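Local coordinates for glycine cleavage system H protein (Mycobacterium tuberculosis, PDB 3IFT), which probably carries the methylamine group of glycine from the P protein to the T protein of the glycine cleavage system on a covalently bound lipoyl cofactor, at residues Gly67-Thr72 with Ser76-Pro81; Gln52-Gly57 with Trp109-Gln114; Ile25-Asp30 with Ser125-Leu130. All coordinates share one frame; numbering follows the deposited sequence.

Interaction 1 of 3, residues Gly67-Thr72 with Ser76-Pro81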
loop_
_atom_site.group_PDB
_atom_site.type_symbol
_atom_site.label_atom_id
_atom_site.label_comp_id
_atom_site.label_asym_id
_atom_site.label_seq_id
_atom_site.Cartn_x
_atom_site.Cartn_y
_atom_site.Cartn_z
ATOM N N GLY A 67 3.228 8.112 5.451
ATOM C CA GLY A 67 3.373 8.785 4.192
ATOM C C GLY A 67 2.077 9.382 3.730
ATOM O O GLY A 67 1.084 9.399 4.436
ATOM N N GLU A 68 2.100 9.852 2.504
ATOM C CA GLU A 68 0.935 10.423 1.932
ATOM C C GLU A 68 1.114 10.322 0.456
ATOM O O GLU A 68 2.230 10.275 -0.065
ATOM C CB GLU A 68 0.751 11.887 2.375
ATOM C CG GLU A 68 1.852 12.822 1.923
ATOM C CD GLU A 68 1.446 14.289 1.964
ATOM O OE1 GLU A 68 0.761 14.703 2.942
ATOM O OE2 GLU A 68 1.825 15.026 1.007
ATOM N N VAL A 69 -0.013 10.253 -0.213
ATOM C CA VAL A 69 -0.060 10.271 -1.639
ATOM C C VAL A 69 -0.951 11.469 -1.975
ATOM O O VAL A 69 -1.963 11.715 -1.320
ATOM C CB VAL A 69 -0.626 8.972 -2.197
ATOM C CG1 VAL A 69 -2.056 8.756 -1.658
ATOM C CG2 VAL A 69 -0.580 9.029 -3.683
ATOM N N GLU A 70 -0.550 12.209 -2.985
ATOM C CA GLU A 70 -1.119 13.508 -3.242
ATOM C C GLU A 70 -1.365 13.650 -4.739
ATOM O O GLU A 70 -0.470 13.406 -5.544
ATOM C CB GLU A 70 -0.168 14.584 -2.687
ATOM C CG GLU A 70 -0.319 15.978 -3.215
ATOM C CD GLU A 70 0.480 17.009 -2.388
ATOM O OE1 GLU A 70 1.042 16.640 -1.333
ATOM O OE2 GLU A 70 0.535 18.190 -2.807
ATOM N N SER A 71 -2.595 14.021 -5.082
ATOM C CA SER A 71 -2.932 14.486 -6.412
ATOM C C SER A 71 -2.978 16.005 -6.322
ATOM O O SER A 71 -2.853 16.564 -5.228
ATOM C CB SER A 71 -4.292 13.958 -6.839
ATOM O OG SER A 71 -5.374 14.512 -6.052
ATOM N N THR A 72 -3.254 16.684 -7.432
ATOM C CA THR A 72 -3.442 18.141 -7.325
ATOM C C THR A 72 -4.691 18.463 -6.501
ATOM O O THR A 72 -4.738 19.459 -5.808
ATOM C CB THR A 72 -3.529 18.831 -8.680
ATOM O OG1 THR A 72 -4.635 18.301 -9.413
ATOM C CG2 THR A 72 -2.238 18.637 -9.447
ATOM N N SER A 76 -3.913 11.985 0.609
ATOM C CA SER A 76 -4.341 10.864 1.420
ATOM C C SER A 76 -3.159 10.299 2.178
ATOM O O SER A 76 -2.121 10.040 1.598
ATOM C CB SER A 76 -4.945 9.795 0.541
ATOM O OG SER A 76 -5.794 8.968 1.322
ATOM N N ASP A 77 -3.349 10.119 3.474
ATOM C CA ASP A 77 -2.341 9.510 4.304
ATOM C C ASP A 77 -2.142 8.070 3.885
ATOM O O ASP A 77 -3.057 7.400 3.454
ATOM C CB ASP A 77 -2.737 9.592 5.781
ATOM C CG ASP A 77 -2.497 10.963 6.368
ATOM O OD1 ASP A 77 -1.738 11.758 5.778
ATOM O OD2 ASP A 77 -3.035 11.232 7.454
ATOM N N LEU A 78 -0.907 7.633 3.973
ATOM C CA LEU A 78 -0.541 6.252 3.771
ATOM C C LEU A 78 -0.311 5.678 5.140
ATOM O O LEU A 78 0.318 6.308 5.969
ATOM C CB LEU A 78 0.747 6.182 2.957
ATOM C CG LEU A 78 0.592 6.655 1.517
ATOM C CD1 LEU A 78 1.927 6.692 0.749
ATOM C CD2 LEU A 78 -0.461 5.748 0.830
ATOM N N TYR A 79 -0.823 4.490 5.387
ATOM C CA TYR A 79 -0.644 3.815 6.667
ATOM C C TYR A 79 0.172 2.545 6.483
ATOM O O TYR A 79 0.073 1.886 5.468
ATOM C CB TYR A 79 -1.989 3.457 7.240
ATOM C CG TYR A 79 -2.886 4.635 7.391
ATOM C CD1 TYR A 79 -2.747 5.498 8.465
ATOM C CD2 TYR A 79 -3.827 4.938 6.431
ATOM C CE1 TYR A 79 -3.551 6.592 8.608
ATOM C CE2 TYR A 79 -4.641 6.045 6.574
ATOM C CZ TYR A 79 -4.489 6.856 7.671
ATOM O OH TYR A 79 -5.288 7.946 7.830
ATOM N N ALA A 80 0.988 2.217 7.472
ATOM C CA ALA A 80 1.655 0.929 7.520
ATOM C C ALA A 80 0.545 -0.116 7.707
ATOM O O ALA A 80 -0.200 -0.066 8.692
ATOM C CB ALA A 80 2.685 0.903 8.648
ATOM N N PRO A 81 0.345 -1.013 6.710
ATOM C CA PRO A 81 -0.704 -1.995 6.941
ATOM C C PRO A 81 -0.278 -3.031 7.984
ATOM O O PRO A 81 -1.112 -3.619 8.629
ATOM C CB PRO A 81 -0.876 -2.666 5.552
ATOM C CG PRO A 81 -0.057 -1.862 4.634
ATOM C CD PRO A 81 1.033 -1.292 5.441
#
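Leu-78, Val-69 and Gly-67 bury the most surface where the two strands of the beta hairpin formed by strands 65-71 and 75-79 pair antiparallel; the turn between them carries Lys-73, the predicted attachment site of the lipoyl group, which is not attached in this structure. Leu-78 lies mainly across the backbone of strand 67-71. Its CB rests on the carbonyl of Gly-67, and its CD1 sits 3.6 Å from Glu-68 N. With CG anti to the carbonyl carbon (chi1 -68°), the isobutyl group folds over the Gly-67 to Glu-68 backbone, where the absence of a side chain on Gly-67 lets it come close. Val-69 lies on the same face: its CG1, held between the backbone N and the carbonyl carbon (chi1 60°), is 3.8 Å from Ser-76 CB and approaches Leu-78 CD2 more loosely at 4.2 Å.

Backbone bonds hold the ladder. Val-69 and Ser-76 form a hydrogen-bonded pair with two good bonds, Val-69 N to Ser-76 O and Ser-76 N to Val-69 O, each 2.8 Å. The Gly-67 and Leu-78 pair is lopsided: Leu-78 N reaches Gly-67 O at 2.7 Å, whereas Gly-67 N makes only a weak bond to Leu-78 O at 3.5 Å. Between them, Glu-68 and Asp-77 form a non-hydrogen-bonded pair with both acidic side chains on the face away from Leu-78; their like charges would probably repel mildly.

The strand 65-71 is the middle of a three-stranded antiparallel sheet, bonded on its other edge to strand 48-52 through Glu-68 and Gln-52, while Leu-78 packs on Phe-66 within the hairpin and reaches Glu-23 of strand 23-29 in the six-stranded sheet.

Interaction 2 of 3, residues Gln52-Gly57 with Trp109-Gln114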
loop_
_atom_site.group_PDB
_atom_site.type_symbol
_atom_site.label_atom_id
_atom_site.label_comp_id
_atom_site.label_asym_id
_atom_site.label_seq_id
_atom_site.Cartn_x
_atom_site.Cartn_y
_atom_site.Cartn_z
ATOM N N GLN A 52 4.824 10.935 -0.546
ATOM C CA GLN A 52 5.757 11.022 0.548
ATOM C C GLN A 52 5.785 9.658 1.171
ATOM O O GLN A 52 4.774 9.194 1.698
ATOM C CB GLN A 52 5.374 12.075 1.591
ATOM C CG GLN A 52 6.521 12.357 2.569
ATOM C CD GLN A 52 7.817 12.781 1.854
ATOM O OE1 GLN A 52 8.720 11.962 1.592
ATOM N NE2 GLN A 52 7.892 14.062 1.507
ATOM N N LEU A 53 6.940 9.012 1.056
ATOM C CA LEU A 53 7.165 7.705 1.635
ATOM C C LEU A 53 8.185 7.785 2.754
ATOM O O LEU A 53 8.967 8.724 2.822
ATOM C CB LEU A 53 7.622 6.737 0.543
ATOM C CG LEU A 53 6.426 6.381 -0.349
ATOM C CD1 LEU A 53 6.763 5.406 -1.442
ATOM C CD2 LEU A 53 5.291 5.867 0.526
ATOM N N PRO A 54 8.165 6.793 3.655
ATOM C CA PRO A 54 9.106 6.876 4.733
ATOM C C PRO A 54 10.464 6.412 4.244
ATOM O O PRO A 54 10.587 5.870 3.161
ATOM C CB PRO A 54 8.528 5.916 5.771
ATOM C CG PRO A 54 7.836 4.897 4.967
ATOM C CD PRO A 54 7.457 5.501 3.655
ATOM N N VAL A 55 11.468 6.640 5.069
ATOM C CA VAL A 55 12.836 6.346 4.740
ATOM C C VAL A 55 13.025 4.854 4.886
ATOM O O VAL A 55 12.435 4.246 5.784
ATOM C CB VAL A 55 13.711 7.206 5.680
ATOM C CG1 VAL A 55 15.107 6.688 5.803
ATOM C CG2 VAL A 55 13.655 8.658 5.178
ATOM N N ILE A 56 13.829 4.250 4.009
ATOM C CA ILE A 56 14.171 2.843 4.178
ATOM C C ILE A 56 14.895 2.671 5.510
ATOM O O ILE A 56 15.745 3.466 5.873
ATOM C CB ILE A 56 15.000 2.273 3.038
ATOM C CG1 ILE A 56 14.106 2.168 1.801
ATOM C CG2 ILE A 56 15.620 0.861 3.411
ATOM C CD1 ILE A 56 14.827 1.667 0.581
ATOM N N GLY A 57 14.445 1.677 6.257
ATOM C CA GLY A 57 14.956 1.388 7.584
ATOM C C GLY A 57 13.960 1.810 8.646
ATOM O O GLY A 57 14.136 1.485 9.817
ATOM N N TRP A 109 3.692 0.441 -7.174
ATOM C CA TRP A 109 3.912 0.057 -5.770
ATOM C C TRP A 109 4.653 1.160 -5.006
ATOM O O TRP A 109 5.394 1.965 -5.571
ATOM C CB TRP A 109 4.674 -1.277 -5.684
ATOM C CG TRP A 109 6.119 -1.167 -6.158
ATOM C CD1 TRP A 109 6.561 -1.201 -7.438
ATOM C CD2 TRP A 109 7.272 -0.991 -5.341
ATOM N NE1 TRP A 109 7.921 -1.054 -7.471
ATOM C CE2 TRP A 109 8.380 -0.924 -6.193
ATOM C CE3 TRP A 109 7.478 -0.890 -3.957
ATOM C CZ2 TRP A 109 9.692 -0.769 -5.710
ATOM C CZ3 TRP A 109 8.775 -0.714 -3.490
ATOM C CH2 TRP A 109 9.853 -0.682 -4.354
ATOM N N LEU A 110 4.411 1.252 -3.711
ATOM C CA LEU A 110 4.988 2.342 -2.934
ATOM C C LEU A 110 6.221 1.923 -2.166
ATOM O O LEU A 110 7.235 2.596 -2.224
ATOM C CB LEU A 110 3.957 2.887 -1.955
ATOM C CG LEU A 110 2.695 3.310 -2.695
ATOM C CD1 LEU A 110 1.713 3.724 -1.685
ATOM C CD2 LEU A 110 2.955 4.438 -3.726
ATOM N N LEU A 111 6.101 0.839 -1.417
ATOM C CA LEU A 111 7.146 0.437 -0.492
ATOM C C LEU A 111 6.966 -0.988 -0.054
ATOM O O LEU A 111 5.913 -1.602 -0.272
ATOM C CB LEU A 111 7.171 1.346 0.742
ATOM C CG LEU A 111 5.994 1.425 1.707
ATOM C CD1 LEU A 111 5.773 0.129 2.458
ATOM C CD2 LEU A 111 6.267 2.550 2.738
ATOM N N ASP A 112 8.012 -1.502 0.574
ATOM C CA ASP A 112 8.002 -2.821 1.120
ATOM C C ASP A 112 8.175 -2.684 2.596
ATOM O O ASP A 112 8.904 -1.815 3.071
ATOM C CB ASP A 112 9.169 -3.653 0.616
ATOM C CG ASP A 112 9.054 -4.012 -0.803
ATOM O OD1 ASP A 112 7.976 -3.816 -1.427
ATOM O OD2 ASP A 112 10.077 -4.484 -1.317
ATOM N N ILE A 113 7.536 -3.569 3.326
ATOM C CA ILE A 113 7.740 -3.612 4.757
ATOM C C ILE A 113 8.303 -4.992 4.975
ATOM O O ILE A 113 7.839 -5.968 4.401
ATOM C CB ILE A 113 6.452 -3.348 5.570
ATOM C CG1 ILE A 113 5.902 -1.952 5.214
ATOM C CG2 ILE A 113 6.736 -3.481 7.064
ATOM C CD1 ILE A 113 4.510 -1.658 5.720
ATOM N N GLN A 114 9.391 -5.045 5.719
ATOM C CA GLN A 114 10.012 -6.307 6.038
ATOM C C GLN A 114 9.723 -6.527 7.513
ATOM O O GLN A 114 9.784 -5.595 8.304
ATOM C CB GLN A 114 11.511 -6.227 5.767
ATOM C CG GLN A 114 12.221 -7.530 5.810
ATOM C CD GLN A 114 13.686 -7.415 5.413
ATOM O OE1 GLN A 114 14.188 -6.332 5.153
ATOM N NE2 GLN A 114 14.381 -8.548 5.389
#
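Leu-53 and Pro-54 lie over Leu-110 and Leu-111 where the two antiparallel sheets of the lipoyl-binding fold face each other, the first pair just after strand 48-52 and the second at a classic beta bulge in which Leu-110 and Leu-111 both oppose Val-35. No hydrogen bond crosses between the segments, and the contact is made largely by aliphatic groups. Leu-53 points its side chain at the bulge and crosses that of Leu-110 at about a right angle. Its CD1 is 3.8 Å from Leu-110 CB and also lies against the Leu-110 carbonyl, 3.0 Å from Leu-110 O, while its other methyl, CD2, leans toward Leu-111 CD2 at 4.1 Å. One leucine thus spans both bulge residues.

Pro-54 continues the cover. Its ring meets the side chain of Leu-111 nearly at right angles, presenting the CD and CG carbons to a single methyl. Leu-111 has CG between its backbone N and carbonyl carbon (chi1 63°), a rotamer that carries CD2 up to the proline.

Farther out, Phe-66 of strand 65-71 packs on both Pro-54 and Leu-111, and Val-86 of strand 84-89 touches the proline. Leu-78 of strand 75-79, in contact with Leu-53 and Leu-110, also joins the apolar cluster. The bulge itself is fixed by backbone bonds from Leu-110 and Leu-111 to Val-35 and by a further backbone bond between Leu-110 and Asn-90. The tightest carbon pair is Pro-54 CD with Leu-111 CD2, 3.3 Å, closer than ordinary van der Waals contact.

Interaction 3 of 3, residues Ile25-Asp30 with Ser125-Leu130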
loop_
_atom_site.group_PDB
_atom_site.type_symbol
_atom_site.label_atom_id
_atom_site.label_comp_id
_atom_site.label_asym_id
_atom_site.label_seq_id
_atom_site.Cartn_x
_atom_site.Cartn_y
_atom_site.Cartn_z
ATOM N N ILE A 25 -1.468 -5.174 -0.062
ATOM C CA ILE A 25 -0.330 -5.805 0.584
ATOM C C ILE A 25 -0.124 -7.079 -0.173
ATOM O O ILE A 25 -1.040 -7.922 -0.258
ATOM C CB ILE A 25 -0.614 -6.111 2.063
ATOM C CG1 ILE A 25 -0.924 -4.814 2.800
ATOM C CG2 ILE A 25 0.611 -6.823 2.712
ATOM C CD1 ILE A 25 -2.401 -4.530 2.988
ATOM N N ARG A 26 1.047 -7.167 -0.793
ATOM C CA ARG A 26 1.479 -8.363 -1.459
ATOM C C ARG A 26 2.600 -9.030 -0.685
ATOM O O ARG A 26 3.632 -8.417 -0.420
ATOM C CB ARG A 26 1.992 -8.048 -2.844
ATOM C CG ARG A 26 2.370 -9.305 -3.603
ATOM C CD ARG A 26 2.943 -8.950 -4.966
ATOM N NE ARG A 26 1.887 -8.442 -5.805
ATOM C CZ ARG A 26 1.861 -7.261 -6.405
ATOM N NH1 ARG A 26 2.898 -6.435 -6.353
ATOM N NH2 ARG A 26 0.783 -6.932 -7.123
ATOM N N ARG A 27 2.438 -10.299 -0.370
ATOM C CA ARG A 27 3.546 -10.988 0.280
ATOM C C ARG A 27 4.615 -11.227 -0.761
ATOM O O ARG A 27 4.413 -11.998 -1.664
ATOM C CB ARG A 27 3.094 -12.310 0.859
ATOM C CG ARG A 27 4.254 -13.064 1.430
ATOM C CD ARG A 27 3.771 -14.232 2.244
ATOM N NE ARG A 27 4.740 -14.545 3.291
ATOM C CZ ARG A 27 4.429 -15.097 4.451
ATOM N NH1 ARG A 27 3.160 -15.419 4.719
ATOM N NH2 ARG A 27 5.389 -15.346 5.335
ATOM N N SER A 28 5.730 -10.535 -0.665
ATOM C CA SER A 28 6.759 -10.695 -1.675
ATOM C C SER A 28 7.808 -11.728 -1.243
ATOM O O SER A 28 8.545 -12.264 -2.061
ATOM C CB SER A 28 7.409 -9.360 -2.011
ATOM O OG SER A 28 7.609 -8.571 -0.873
ATOM N N GLY A 29 7.861 -12.026 0.038
ATOM C CA GLY A 29 8.820 -13.007 0.530
ATOM C C GLY A 29 8.363 -13.455 1.878
ATOM O O GLY A 29 7.332 -12.977 2.394
ATOM N N ASP A 30 9.138 -14.355 2.467
ATOM C CA ASP A 30 8.786 -14.897 3.753
ATOM C C ASP A 30 8.586 -13.777 4.751
ATOM O O ASP A 30 7.704 -13.856 5.584
ATOM C CB ASP A 30 9.861 -15.872 4.252
ATOM C CG ASP A 30 9.898 -17.158 3.450
ATOM O OD1 ASP A 30 8.815 -17.610 2.977
ATOM O OD2 ASP A 30 11.015 -17.718 3.301
ATOM N N SER A 125 0.799 -14.129 10.825
ATOM C CA SER A 125 -0.113 -13.491 11.757
ATOM C C SER A 125 -0.497 -12.069 11.350
ATOM O O SER A 125 -1.675 -11.774 11.270
ATOM C CB SER A 125 0.492 -13.539 13.148
ATOM O OG SER A 125 0.641 -14.920 13.480
ATOM N N ALA A 126 0.492 -11.207 11.073
ATOM C CA ALA A 126 0.220 -9.849 10.562
ATOM C C ALA A 126 -0.880 -9.875 9.512
ATOM O O ALA A 126 -1.802 -9.079 9.572
ATOM C CB ALA A 126 1.487 -9.217 9.984
ATOM N N LEU A 127 -0.828 -10.826 8.577
ATOM C CA LEU A 127 -1.771 -10.819 7.461
ATOM C C LEU A 127 -3.221 -10.991 7.911
ATOM O O LEU A 127 -4.129 -10.605 7.188
ATOM C CB LEU A 127 -1.392 -11.846 6.390
ATOM C CG LEU A 127 -0.016 -11.696 5.726
ATOM C CD1 LEU A 127 0.402 -12.985 4.973
ATOM C CD2 LEU A 127 0.039 -10.482 4.799
ATOM N N THR A 128 -3.430 -11.511 9.121
ATOM C CA THR A 128 -4.779 -11.769 9.639
ATOM C C THR A 128 -5.574 -10.512 9.980
ATOM O O THR A 128 -6.786 -10.585 10.115
ATOM C CB THR A 128 -4.718 -12.652 10.941
ATOM O OG1 THR A 128 -4.188 -11.876 12.036
ATOM C CG2 THR A 128 -3.850 -13.875 10.712
ATOM N N THR A 129 -4.890 -9.380 10.174
ATOM C CA THR A 129 -5.564 -8.120 10.352
ATOM C C THR A 129 -6.043 -7.555 9.000
ATOM O O THR A 129 -6.768 -6.569 8.993
ATOM C CB THR A 129 -4.648 -7.051 10.986
ATOM O OG1 THR A 129 -3.458 -6.914 10.182
ATOM C CG2 THR A 129 -4.269 -7.429 12.459
ATOM N N LEU A 130 -5.631 -8.138 7.873
ATOM C CA LEU A 130 -5.883 -7.497 6.572
ATOM C C LEU A 130 -7.074 -8.112 5.874
ATOM O O LEU A 130 -7.483 -9.217 6.195
ATOM C CB LEU A 130 -4.660 -7.549 5.656
ATOM C CG LEU A 130 -3.356 -7.045 6.259
ATOM C CD1 LEU A 130 -2.236 -7.224 5.280
ATOM C CD2 LEU A 130 -3.463 -5.586 6.750
#
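The short helix 123-126 and the turn that follows it pack against strand 23-29, near one margin of the six-stranded antiparallel sheet. Ile-25 and Leu-130 reach toward each other tip to tip, with Ile-25 CD1 at 3.5 Å from Leu-130 CD1. That same leucine methyl also lies near CB, CG1 and CG2 of Ile-25, so it is set into the branched side chain rather than merely touching its end. Leu-127 adds a looser contact, its CD2 4.3 Å from Ile-25 CG2. Beside these contacts, Leu-127 CD1 meets Arg-27 NH1 obliquely at 3.7 Å, the two side chains crossing at about a right angle.

Arg-27 is held by carbonyls farther along its own segment. Its chain runs extended from CG to NE, after which NE donates to Gly-29 O (3.2 Å) and NH2 to Asp-30 O (2.8 Å). The Gly-29 oxygen lies nearly in the guanidinium plane, whereas that of Asp-30 is tilted from it by 24°. On the helix side, Thr-128 OG1 and Thr-129 OG1 bond back to the carbonyls of Ser-125 and Ala-126, and His-17 of the neighbouring strand also touches both leucines.

With no hydrogen bond or salt bridge between them, the contact between these two segments is chiefly apolar, while the two carbonyl bonds restrain the guanidinium against Leu-127 CD1.

How the interactions relate
The three contacts step through the fold from one sheet to the other and on to helix 123-126. All are partly buried, but interactions 1 and 2 each bring in two buried residues and no exposed one, whereas interaction 3 is nearer the surface, with one buried residue and the exposed Arg-27. Interaction 1 is a hairpin ladder held mainly by backbone hydrogen bonds; interactions 2 and 3 have none between their segments and rely on aliphatic side chains. Interactions 1 and 2 share an apolar cluster through Leu-78. Interaction 3, across the chain's centre from interaction 1, meets its segment 76-81 through Pro-81. Interactions 2 and 3 do not touch, although both involve the six-stranded sheet.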